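Local structure of aldehyde dehydrogenase (Burkholderia cenocepacia, 4O6R) at residues E406-A411 with A435-G440; R385-E390 with T397-G402; P62-M67 with G73-R78; P169-G174 with G204-V209. The protein probably oxidises aldehydes to carboxylic acids with NAD(P)+ as the electron acceptor, and binds AMP in the crystal. All coordinates share one frame; numbering follows the deposited sequence. Where two conformers were deposited one is given.

Interaction 1. Residues E406-A411 with A435-G440; sequences EALAIA and ARIDAG
L408 and R436 meet with their side chains crossed at about a right angle. The fork of the leucine straddles the base of the arginine: CD1 of L408 lies 3.8 Å from CB of R436, and CD2 of L408 lies 3.9 Å from the same CB. L408 gets this far because its CG stands anti to the backbone N (chi1 180°), which carries both methyls out from helix 404-411. CD1 of L408 also rests 3.7 Å from the carbonyl O of R436, whose extended chain leads its guanidinium away, towards packing on D487 of the third subunit. Helix 404-411 packs on strands 261-264 and 395-401 of the seven-stranded sheet of this alpha/beta fold, and the contact falls where helix 427-436 ends and the chain heads for strand 441-444. CG1 of I437 lies 3.9 Å from CD1 of L408 and 4.3 Å from CB of A411, while A411 and I437 both touch I263 of that sheet. No direct hydrogen bond crosses; a water lies 3.0 Å from O of A411 and 2.9 Å from O of D438, in position to donate to either. N412 fixes the turn, its side-chain amide bonded to O of R436 and N of D438.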
loop_
_atom_site.group_PDB
_atom_site.type_symbol
_atom_site.label_atom_id
_atom_site.label_comp_id
_atom_site.label_asym_id
_atom_site.label_seq_id
_atom_site.Cartn_x
_atom_site.Cartn_y
_atom_site.Cartn_z
ATOM N N GLU A 406 26.712 25.562 7.070
ATOM C CA GLU A 406 27.765 25.029 7.934
ATOM C C GLU A 406 27.235 23.929 8.854
ATOM O O GLU A 406 27.923 22.938 9.086
ATOM C CB GLU A 406 28.473 26.117 8.785
ATOM C CG GLU A 406 29.723 25.562 9.483
ATOM C CD GLU A 406 30.466 26.541 10.390
ATOM O OE1 GLU A 406 29.925 27.582 10.742
ATOM O OE2 GLU A 406 31.605 26.259 10.777
ATOM N N ALA A 407 26.031 24.106 9.392
ATOM C CA ALA A 407 25.444 23.075 10.252
ATOM C C ALA A 407 25.244 21.773 9.505
ATOM O O ALA A 407 25.496 20.699 10.059
ATOM C CB ALA A 407 24.136 23.539 10.850
ATOM N N LEU A 408 24.823 21.893 8.244
ATOM C CA LEU A 408 24.604 20.746 7.379
ATOM C C LEU A 408 25.915 20.076 7.049
ATOM O O LEU A 408 26.018 18.854 7.096
ATOM C CB LEU A 408 23.950 21.171 6.063
ATOM C CG LEU A 408 23.674 20.048 5.073
ATOM C CD1 LEU A 408 22.722 19.048 5.746
ATOM C CD2 LEU A 408 23.088 20.673 3.818
ATOM N N ALA A 409 26.913 20.885 6.702
ATOM C CA ALA A 409 28.229 20.348 6.378
ATOM C C ALA A 409 28.777 19.569 7.580
ATOM O O ALA A 409 29.259 18.444 7.426
ATOM C CB ALA A 409 29.190 21.454 5.923
ATOM N N ILE A 410 28.677 20.132 8.771
ATOM C CA ILE A 410 29.115 19.425 9.975
ATOM C C ILE A 410 28.321 18.121 10.155
ATOM O O ILE A 410 28.909 17.062 10.359
ATOM C CB ILE A 410 29.008 20.314 11.231
ATOM C CG1 ILE A 410 30.016 21.451 11.151
ATOM C CG2 ILE A 410 29.230 19.531 12.510
ATOM C CD1 ILE A 410 29.765 22.582 12.140
ATOM N N ALA A 411 26.999 18.208 10.064
ATOM C CA ALA A 411 26.146 17.063 10.269
ATOM C C ALA A 411 26.590 15.899 9.410
ATOM O O ALA A 411 26.607 14.768 9.872
ATOM C CB ALA A 411 24.674 17.389 9.988
ATOM N N ALA A 435 15.579 16.895 5.118
ATOM C CA ALA A 435 15.747 16.273 3.801
ATOM C C ALA A 435 17.224 16.085 3.409
ATOM O O ALA A 435 17.548 15.129 2.734
ATOM C CB ALA A 435 15.050 17.108 2.745
ATOM N N ARG A 436 18.099 16.972 3.882
ATOM C CA ARG A 436 19.496 17.057 3.432
ATOM C C ARG A 436 20.513 16.359 4.319
ATOM O O ARG A 436 21.627 16.081 3.881
ATOM C CB ARG A 436 19.870 18.526 3.253
ATOM C CG ARG A 436 19.135 19.137 2.074
ATOM C CD ARG A 436 19.443 20.596 1.882
ATOM N NE ARG A 436 18.517 21.194 0.926
ATOM C CZ ARG A 436 18.615 22.436 0.454
ATOM N NH1 ARG A 436 19.605 23.231 0.860
ATOM N NH2 ARG A 436 17.711 22.884 -0.412
ATOM N N ILE A 437 20.140 16.079 5.558
ATOM C CA ILE A 437 21.016 15.375 6.473
ATOM C C ILE A 437 21.058 13.906 6.073
ATOM O O ILE A 437 20.008 13.307 5.819
ATOM C CB ILE A 437 20.548 15.532 7.936
ATOM C CG1 ILE A 437 20.734 16.995 8.412
ATOM C CG2 ILE A 437 21.321 14.603 8.862
ATOM C CD1 ILE A 437 19.887 17.305 9.612
ATOM N N ASP A 438 22.271 13.359 6.013
ATOM C CA ASP A 438 22.504 11.947 5.726
ATOM C C ASP A 438 22.179 11.088 6.923
ATOM O O ASP A 438 23.018 10.926 7.810
ATOM C CB ASP A 438 24.000 11.697 5.481
ATOM C CG ASP A 438 24.531 12.391 4.269
ATOM O OD1 ASP A 438 23.747 12.778 3.369
ATOM O OD2 ASP A 438 25.785 12.510 4.214
ATOM N N ALA A 439 20.978 10.545 6.970
ATOM C CA ALA A 439 20.587 9.725 8.081
ATOM C C ALA A 439 19.298 9.011 7.721
ATOM O O ALA A 439 18.525 9.503 6.873
ATOM C CB ALA A 439 20.364 10.582 9.329
ATOM N N GLY A 440 19.059 7.880 8.368
ATOM C CA GLY A 440 17.793 7.165 8.192
ATOM C C GLY A 440 16.642 7.782 8.976
ATOM O O GLY A 440 15.482 7.508 8.690
HETATM O O HOH W 1 24.440 12.697 9.628
#

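Interaction 2. Residues R385-E390 with T397-G402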
loop_
_atom_site.group_PDB
_atom_site.type_symbol
_atom_site.label_atom_id
_atom_site.label_comp_id
_atom_site.label_asym_id
_atom_site.label_seq_id
_atom_site.Cartn_x
_atom_site.Cartn_y
_atom_site.Cartn_z
ATOM N N ARG A 385 39.210 13.337 16.323
ATOM C CA ARG A 385 38.827 11.962 16.609
ATOM C C ARG A 385 37.501 11.832 17.365
ATOM O O ARG A 385 36.647 11.031 16.973
ATOM C CB ARG A 385 39.941 11.200 17.328
ATOM C CG ARG A 385 41.198 10.966 16.461
ATOM C CD ARG A 385 42.192 9.979 17.072
ATOM N NE ARG A 385 41.573 8.672 17.270
ATOM C CZ ARG A 385 41.978 7.722 18.116
ATOM N NH1 ARG A 385 43.038 7.885 18.896
ATOM N NH2 ARG A 385 41.292 6.582 18.184
ATOM N N VAL A 386 37.304 12.613 18.426
ATOM C CA VAL A 386 36.098 12.438 19.236
ATOM C C VAL A 386 34.859 13.017 18.568
ATOM O O VAL A 386 33.750 12.802 19.048
ATOM C CB VAL A 386 36.203 12.934 20.704
ATOM C CG1 VAL A 386 37.265 12.161 21.463
ATOM C CG2 VAL A 386 36.398 14.437 20.792
ATOM N N ALA A 387 35.065 13.755 17.480
ATOM C CA ALA A 387 33.997 14.253 16.635
ATOM C C ALA A 387 33.704 13.311 15.476
ATOM O O ALA A 387 32.732 13.528 14.780
ATOM C CB ALA A 387 34.375 15.632 16.093
ATOM N N GLN A 388 34.528 12.276 15.280
ATOM C CA GLN A 388 34.394 11.348 14.151
ATOM C C GLN A 388 34.079 9.922 14.578
ATOM O O GLN A 388 33.286 9.241 13.930
ATOM C CB GLN A 388 35.668 11.328 13.298
ATOM C CG GLN A 388 35.899 12.593 12.509
ATOM C CD GLN A 388 34.903 12.725 11.363
ATOM O OE1 GLN A 388 34.578 11.752 10.681
ATOM N NE2 GLN A 388 34.394 13.909 11.175
ATOM N N GLU A 389 34.683 9.472 15.670
ATOM C CA GLU A 389 34.642 8.074 16.047
ATOM C C GLU A 389 33.583 7.832 17.104
ATOM O O GLU A 389 33.364 8.677 17.970
ATOM C CB GLU A 389 36.026 7.648 16.561
ATOM C CG GLU A 389 37.104 7.833 15.513
ATOM C CD GLU A 389 38.515 7.517 15.998
ATOM O OE1 GLU A 389 38.668 6.824 17.017
ATOM O OE2 GLU A 389 39.478 7.971 15.340
ATOM N N GLU A 390 32.933 6.674 17.046
ATOM C CA GLU A 390 31.874 6.337 17.994
ATOM C C GLU A 390 32.518 6.051 19.354
ATOM O O GLU A 390 33.400 5.189 19.465
ATOM C CB GLU A 390 31.012 5.128 17.499
ATOM C CG GLU A 390 29.650 5.002 18.215
ATOM C CD GLU A 390 28.618 4.061 17.547
ATOM O OE1 GLU A 390 29.025 3.242 16.667
ATOM O OE2 GLU A 390 27.385 4.133 17.920
ATOM N N THR A 397 30.395 15.537 22.149
ATOM C CA THR A 397 31.330 16.444 21.525
ATOM C C THR A 397 30.595 17.649 20.941
ATOM O O THR A 397 29.641 17.493 20.179
ATOM C CB THR A 397 32.129 15.739 20.439
ATOM O OG1 THR A 397 32.801 14.606 21.024
ATOM C CG2 THR A 397 33.156 16.706 19.819
ATOM N N VAL A 398 31.054 18.841 21.333
ATOM C CA VAL A 398 30.405 20.081 20.953
ATOM C C VAL A 398 31.169 20.751 19.846
ATOM O O VAL A 398 32.411 20.898 19.922
ATOM C CB VAL A 398 30.314 21.057 22.118
ATOM C CG1 VAL A 398 29.441 22.260 21.750
ATOM C CG2 VAL A 398 29.760 20.370 23.344
ATOM N N LEU A 399 30.403 21.201 18.853
ATOM C CA LEU A 399 30.895 21.948 17.714
ATOM C C LEU A 399 29.962 23.158 17.519
ATOM O O LEU A 399 28.789 23.099 17.895
ATOM C CB LEU A 399 30.851 21.066 16.464
ATOM C CG LEU A 399 31.721 19.801 16.471
ATOM C CD1 LEU A 399 31.273 18.804 15.435
ATOM C CD2 LEU A 399 33.169 20.176 16.284
ATOM N N ARG A 400 30.484 24.247 16.963
ATOM C CA ARG A 400 29.701 25.449 16.736
ATOM C C ARG A 400 29.605 25.754 15.239
ATOM O O ARG A 400 30.467 25.339 14.468
ATOM C CB ARG A 400 30.346 26.645 17.456
ATOM C CG ARG A 400 30.406 26.451 18.956
ATOM C CD ARG A 400 31.010 27.651 19.633
ATOM N NE ARG A 400 31.260 27.410 21.037
ATOM C CZ ARG A 400 31.137 28.338 21.971
ATOM N NH1 ARG A 400 30.738 29.566 21.655
ATOM N NH2 ARG A 400 31.367 28.010 23.233
ATOM N N PHE A 401 28.569 26.500 14.862
ATOM C CA PHE A 401 28.350 26.911 13.479
ATOM C C PHE A 401 27.679 28.252 13.395
ATOM O O PHE A 401 27.136 28.746 14.384
ATOM C CB PHE A 401 27.491 25.876 12.735
ATOM C CG PHE A 401 26.040 25.838 13.175
ATOM C CD1 PHE A 401 25.666 25.120 14.302
ATOM C CD2 PHE A 401 25.058 26.547 12.493
ATOM C CE1 PHE A 401 24.338 25.065 14.712
ATOM C CE2 PHE A 401 23.732 26.495 12.888
ATOM C CZ PHE A 401 23.370 25.751 14.006
ATOM N N GLY A 402 27.712 28.826 12.193
ATOM C CA GLY A 402 27.191 30.166 11.947
ATOM C C GLY A 402 26.168 30.352 10.831
ATOM O O GLY A 402 25.556 31.414 10.785
#
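A387, in the short, weakly bonded helix 385-388, brings its CA within 6.0 Å of the CA of T397 on strand 395-401. T397 carries the contact: its OG1 donates a 2.8 Å hydrogen bond to the carbonyl O of V386. The hydroxyl arrives well above the carbonyl plane, 62° out of it, with a C=O...donor angle of 118°. The threonine's chi1 of -57° sets OG1 beside its own backbone N and turns CG2 the other way, to lie 4.1 Å from CB of A387. V386 and T397 cross at about a right angle, CG2 of V386 standing 3.6 Å from OG1 of T397. Further along the strand CD1 of L399 reaches CB of A387 more loosely, at 4.5 Å. Within the turn R385 grips E389 side-on: NE bonds to OE2 and NH2 to OE1, each at 2.9 Å, a salt bridge spanning the turn that also closes through E389 N to R385 O. K259 donates to the carbonyls of both V386 and E389. The contact lies inside the beta-alpha-beta unit of strand 375-378, helix 385-388 and strand 395-401; helix 334-349 packs on V386, and helix 404-411 on L399.

Interaction 3. Residues P62-M67 with G73-R78; sequences PAWSAM and GRLLLR
W64 sends its indole off helix 47-66 with CG anti to the backbone N (chi1 -178°), and M67 holds its chain fully extended from CA to SD (chi1 -176°, chi2 -180°); L75 receives both. One methyl does all the touching. CD1 of L75 sits in the plane of the indole, at the rim of its six-membered ring, 3.5 Å from CZ3 of W64 and 3.7 Å from CH2 of W64. The leucine therefore abuts the ring edge and does not lie over a face. SD of M67 approaches the same methyl less closely, at 4.2 Å from CD1 of L75. The contact spans the corner between two consecutive helices in the N-terminal part of the fold, where helix 47-66 ends and helix 69-85 starts almost at once, turned steeply against it. The backbones stay well apart, CA of M67 and CA of G73 being 10.0 Å distant, and the side chains bridge the gap. The end of the first helix is loosely bonded: N of M67 makes weak bonds back to O of A63 and O of W64, and R72 adds a weak hydrogen bond to O of W64. On neighbouring turns of helix 69-85, NH2 of R78 lies 3.2 Å above the guanidinium plane of R74, towards its rim. R74 also forms a salt bridge with E84 of the third subunit, while O of A66 accepts a hydrogen bond from T136 of the fourth.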
loop_
_atom_site.group_PDB
_atom_site.type_symbol
_atom_site.label_atom_id
_atom_site.label_comp_id
_atom_site.label_asym_id
_atom_site.label_seq_id
_atom_site.Cartn_x
_atom_site.Cartn_y
_atom_site.Cartn_z
ATOM N N PRO A 62 7.987 -25.484 8.812
ATOM C CA PRO A 62 6.784 -25.770 8.033
ATOM C C PRO A 62 5.474 -25.528 8.805
ATOM O O PRO A 62 4.606 -24.853 8.305
ATOM C CB PRO A 62 6.957 -27.242 7.643
ATOM C CG PRO A 62 8.428 -27.462 7.590
ATOM C CD PRO A 62 8.967 -26.581 8.719
ATOM N N ALA A 63 5.359 -26.038 10.027
ATOM C CA ALA A 63 4.154 -25.825 10.837
ATOM C C ALA A 63 3.990 -24.387 11.342
ATOM O O ALA A 63 2.868 -23.922 11.561
ATOM C CB ALA A 63 4.152 -26.776 12.015
ATOM N N TRP A 64 5.097 -23.688 11.561
ATOM C CA TRP A 64 5.015 -22.291 11.981
ATOM C C TRP A 64 4.566 -21.375 10.845
ATOM O O TRP A 64 3.675 -20.532 11.015
ATOM C CB TRP A 64 6.360 -21.843 12.562
ATOM C CG TRP A 64 6.366 -20.449 13.057
ATOM C CD1 TRP A 64 7.077 -19.410 12.521
ATOM C CD2 TRP A 64 5.666 -19.930 14.175
ATOM N NE1 TRP A 64 6.848 -18.275 13.228
ATOM C CE2 TRP A 64 5.987 -18.558 14.260
ATOM C CE3 TRP A 64 4.786 -20.479 15.122
ATOM C CZ2 TRP A 64 5.464 -17.728 15.246
ATOM C CZ3 TRP A 64 4.267 -19.643 16.120
ATOM C CH2 TRP A 64 4.615 -18.293 16.176
ATOM N N SER A 65 5.171 -21.548 9.676
ATOM C CA SER A 65 4.764 -20.773 8.524
ATOM C C SER A 65 3.329 -21.159 8.091
ATOM O O SER A 65 2.599 -20.302 7.582
ATOM C CB SER A 65 5.767 -20.933 7.379
ATOM O OG SER A 65 5.933 -22.293 6.982
ATOM N N ALA A 66 2.907 -22.408 8.314
ATOM C CA ALA A 66 1.549 -22.828 7.912
ATOM C C ALA A 66 0.456 -22.367 8.858
ATOM O O ALA A 66 -0.705 -22.358 8.471
ATOM C CB ALA A 66 1.445 -24.331 7.774
ATOM N N MET A 67 0.817 -22.053 10.092
ATOM C CA MET A 67 -0.120 -21.523 11.071
ATOM C C MET A 67 -0.726 -20.241 10.487
ATOM O O MET A 67 0.010 -19.422 9.903
ATOM C CB MET A 67 0.631 -21.212 12.375
ATOM C CG MET A 67 -0.240 -20.751 13.521
ATOM S SD MET A 67 0.702 -20.400 15.026
ATOM C CE MET A 67 1.313 -22.048 15.316
ATOM N N GLY A 73 0.125 -14.131 15.360
ATOM C CA GLY A 73 -0.171 -12.836 15.978
ATOM C C GLY A 73 -0.629 -12.962 17.433
ATOM O O GLY A 73 -0.157 -12.233 18.324
ATOM N N ARG A 74 -1.570 -13.864 17.663
ATOM C CA ARG A 74 -2.129 -14.073 19.017
ATOM C C ARG A 74 -1.025 -14.434 20.037
ATOM O O ARG A 74 -1.032 -13.966 21.200
ATOM C CB ARG A 74 -3.234 -15.142 18.962
ATOM C CG ARG A 74 -3.894 -15.462 20.295
ATOM C CD ARG A 74 -4.724 -14.276 20.779
ATOM N NE ARG A 74 -5.717 -14.626 21.809
ATOM C CZ ARG A 74 -6.802 -15.380 21.588
ATOM N NH1 ARG A 74 -7.049 -15.900 20.376
ATOM N NH2 ARG A 74 -7.635 -15.632 22.575
ATOM N N LEU A 75 -0.054 -15.226 19.595
ATOM C CA LEU A 75 1.041 -15.610 20.464
ATOM C C LEU A 75 1.902 -14.399 20.857
ATOM O O LEU A 75 2.283 -14.259 22.021
ATOM C CB LEU A 75 1.885 -16.709 19.838
ATOM C CG LEU A 75 1.283 -18.104 19.822
ATOM C CD1 LEU A 75 2.031 -18.936 18.778
ATOM C CD2 LEU A 75 1.384 -18.723 21.214
ATOM N N LEU A 76 2.200 -13.540 19.895
ATOM C CA LEU A 76 2.926 -12.319 20.166
ATOM C C LEU A 76 2.117 -11.392 21.094
ATOM O O LEU A 76 2.686 -10.731 21.972
ATOM C CB LEU A 76 3.304 -11.612 18.845
ATOM C CG LEU A 76 4.314 -12.368 17.956
ATOM C CD1 LEU A 76 4.293 -11.860 16.517
ATOM C CD2 LEU A 76 5.707 -12.227 18.523
ATOM N N LEU A 77 0.802 -11.312 20.881
ATOM C CA LEU A 77 -0.054 -10.524 21.753
ATOM C C LEU A 77 0.011 -11.037 23.195
ATOM O O LEU A 77 0.122 -10.239 24.145
ATOM C CB LEU A 77 -1.505 -10.515 21.269
ATOM C CG LEU A 77 -1.762 -9.796 19.943
ATOM C CD1 LEU A 77 -3.243 -9.907 19.578
ATOM C CD2 LEU A 77 -1.370 -8.330 20.021
ATOM N N ARG A 78 -0.117 -12.347 23.366
ATOM C CA ARG A 78 0.020 -12.940 24.688
ATOM C C ARG A 78 1.385 -12.677 25.307
ATOM O O ARG A 78 1.470 -12.486 26.518
ATOM C CB ARG A 78 -0.161 -14.462 24.654
ATOM C CG ARG A 78 -1.589 -14.943 24.612
ATOM C CD ARG A 78 -1.584 -16.470 24.509
ATOM N NE ARG A 78 -2.825 -16.940 23.964
ATOM C CZ ARG A 78 -3.972 -16.971 24.621
ATOM N NH1 ARG A 78 -4.046 -16.554 25.876
ATOM N NH2 ARG A 78 -5.064 -17.423 24.009
#

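Interaction 4. Residues P169-G174 with G204-V209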
loop_
_atom_site.group_PDB
_atom_site.type_symbol
_atom_site.label_atom_id
_atom_site.label_comp_id
_atom_site.label_asym_id
_atom_site.label_seq_id
_atom_site.Cartn_x
_atom_site.Cartn_y
_atom_site.Cartn_z
ATOM N N PRO A 169 9.054 -8.813 14.185
ATOM C CA PRO A 169 8.731 -8.961 12.789
ATOM C C PRO A 169 9.071 -10.333 12.239
ATOM O O PRO A 169 8.321 -10.843 11.417
ATOM C CB PRO A 169 9.553 -7.853 12.104
ATOM C CG PRO A 169 10.635 -7.498 13.041
ATOM C CD PRO A 169 10.045 -7.739 14.406
ATOM N N ALA A 170 10.182 -10.919 12.659
ATOM C CA ALA A 170 10.609 -12.212 12.100
ATOM C C ALA A 170 9.529 -13.264 12.327
ATOM O O ALA A 170 9.168 -14.017 11.405
ATOM C CB ALA A 170 11.922 -12.653 12.721
ATOM N N LEU A 171 8.999 -13.278 13.559
ATOM C CA LEU A 171 8.033 -14.286 13.984
ATOM C C LEU A 171 6.683 -13.999 13.384
ATOM O O LEU A 171 6.021 -14.910 12.873
ATOM C CB LEU A 171 7.936 -14.323 15.507
ATOM C CG LEU A 171 9.147 -14.937 16.195
ATOM C CD1 LEU A 171 9.050 -14.757 17.716
ATOM C CD2 LEU A 171 9.300 -16.405 15.816
ATOM N N ALA A 172 6.291 -12.736 13.413
ATOM C CA ALA A 172 5.013 -12.316 12.840
ATOM C C ALA A 172 4.923 -12.740 11.391
ATOM O O ALA A 172 3.889 -13.240 10.953
ATOM C CB ALA A 172 4.828 -10.823 12.953
ATOM N N ALA A 173 6.030 -12.596 10.672
ATOM C CA ALA A 173 6.088 -12.917 9.245
ATOM C C ALA A 173 6.150 -14.399 8.926
ATOM O O ALA A 173 6.060 -14.754 7.764
ATOM C CB ALA A 173 7.260 -12.224 8.604
ATOM N N GLY A 174 6.234 -15.265 9.942
ATOM C CA GLY A 174 6.283 -16.685 9.725
ATOM C C GLY A 174 7.651 -17.351 9.639
ATOM O O GLY A 174 7.735 -18.502 9.232
ATOM N N GLY A 204 11.103 -25.100 18.951
ATOM C CA GLY A 204 11.947 -24.889 17.782
ATOM C C GLY A 204 11.714 -23.583 17.088
ATOM O O GLY A 204 12.512 -23.182 16.251
ATOM N N VAL A 205 10.618 -22.916 17.411
ATOM C CA VAL A 205 10.274 -21.679 16.711
ATOM C C VAL A 205 11.250 -20.558 17.096
ATOM O O VAL A 205 11.631 -19.766 16.239
ATOM C CB VAL A 205 8.806 -21.282 16.966
ATOM C CG1 VAL A 205 8.460 -19.888 16.417
ATOM C CG2 VAL A 205 7.910 -22.294 16.301
ATOM N N VAL A 206 11.666 -20.529 18.361
ATOM C CA VAL A 206 12.640 -19.541 18.851
ATOM C C VAL A 206 13.718 -20.298 19.612
ATOM O O VAL A 206 13.412 -21.043 20.566
ATOM C CB VAL A 206 12.002 -18.512 19.803
ATOM C CG1 VAL A 206 13.046 -17.554 20.383
ATOM C CG2 VAL A 206 10.942 -17.731 19.057
ATOM N N ASN A 207 14.964 -20.102 19.191
ATOM C CA ASN A 207 16.103 -20.710 19.843
ATOM C C ASN A 207 17.123 -19.637 20.218
ATOM O O ASN A 207 17.492 -18.797 19.384
ATOM C CB ASN A 207 16.727 -21.757 18.944
ATOM C CG ASN A 207 15.700 -22.696 18.373
ATOM O OD1 ASN A 207 15.416 -23.731 18.958
ATOM N ND2 ASN A 207 15.100 -22.320 17.252
ATOM N N ILE A 208 17.548 -19.651 21.470
ATOM C CA ILE A 208 18.509 -18.675 21.994
ATOM C C ILE A 208 19.855 -19.334 22.283
ATOM O O ILE A 208 19.929 -20.305 23.051
ATOM C CB ILE A 208 17.999 -18.011 23.287
ATOM C CG1 ILE A 208 16.547 -17.565 23.123
ATOM C CG2 ILE A 208 18.878 -16.831 23.675
ATOM C CD1 ILE A 208 16.332 -16.485 22.090
ATOM N N VAL A 209 20.918 -18.782 21.699
ATOM C CA VAL A 209 22.254 -19.381 21.809
ATOM C C VAL A 209 23.321 -18.337 22.181
ATOM O O VAL A 209 24.141 -17.954 21.367
ATOM C CB VAL A 209 22.610 -20.149 20.538
ATOM C CG1 VAL A 209 21.758 -21.410 20.451
ATOM C CG2 VAL A 209 22.391 -19.302 19.310
#
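L171 is the one residue of 169-174 that reaches V205 and V206. Ahead of it, P169, whose N makes no bond to the preceding turn and so kinks the helix, opens the last turn of helix 159-172 and accepts a bond on its O from N of A173, while A170 offers its own carbonyl to N175. L171 points its CB at the other segment, and with CG anti to the carbonyl carbon (chi1 -72°) it turns its two methyls towards the valines, CD2 reaching both and CD1 only V206. CD2 of L171 lies 3.6 Å from CG1 of V205, and CD1 of L171 lies 3.8 Å from CG2 of V206; CD2 of L171 is also 3.9 Å from that CG2. The leucine lies at a slant to V205 and roughly square to V206. After it, A172 hands its carbonyl to R72, and G174 ends the helix in a Schellman motif, with a positive phi of 94° and its N bonded to O of L171 at 3.0 Å. Across the contact, G204 also has positive phi, and its carbonyl O takes a 2.9 Å hydrogen bond from ND2 of N207, which comes in above the carbonyl plane and holds the turn that leads into strand 206-208. N207 uses the same nitrogen for O of V177. The contact is buried between the end of helix 159-172 and the mixed sheet of the probable nucleotide-binding domain: strand 206-208 pairs in parallel with 176-180, helix 187-199 packs on L171 and V206, and helix 47-66 lays W64 against V205.

In the fold
From the N terminus, interaction 3 comes first and closes the short turn between helices 47-66 and 69-85. Interaction 4 follows, closing a longer loop that runs from the end of helix 159-172 through strand 176-180 and helix 187-199 to strand 206-208. The two touch, since W64 of helix 47-66 packs on L171, G174 and V205. Interaction 2 then closes within one beta-alpha-beta unit of the seven-stranded sheet, and interaction 1 ties the next helix to the end of helix 427-436; I410 and A407 rest on L399 and F401 there. The four contacts run in series, none nested or crossed, forming two pairs on opposite sides of the chain's centre.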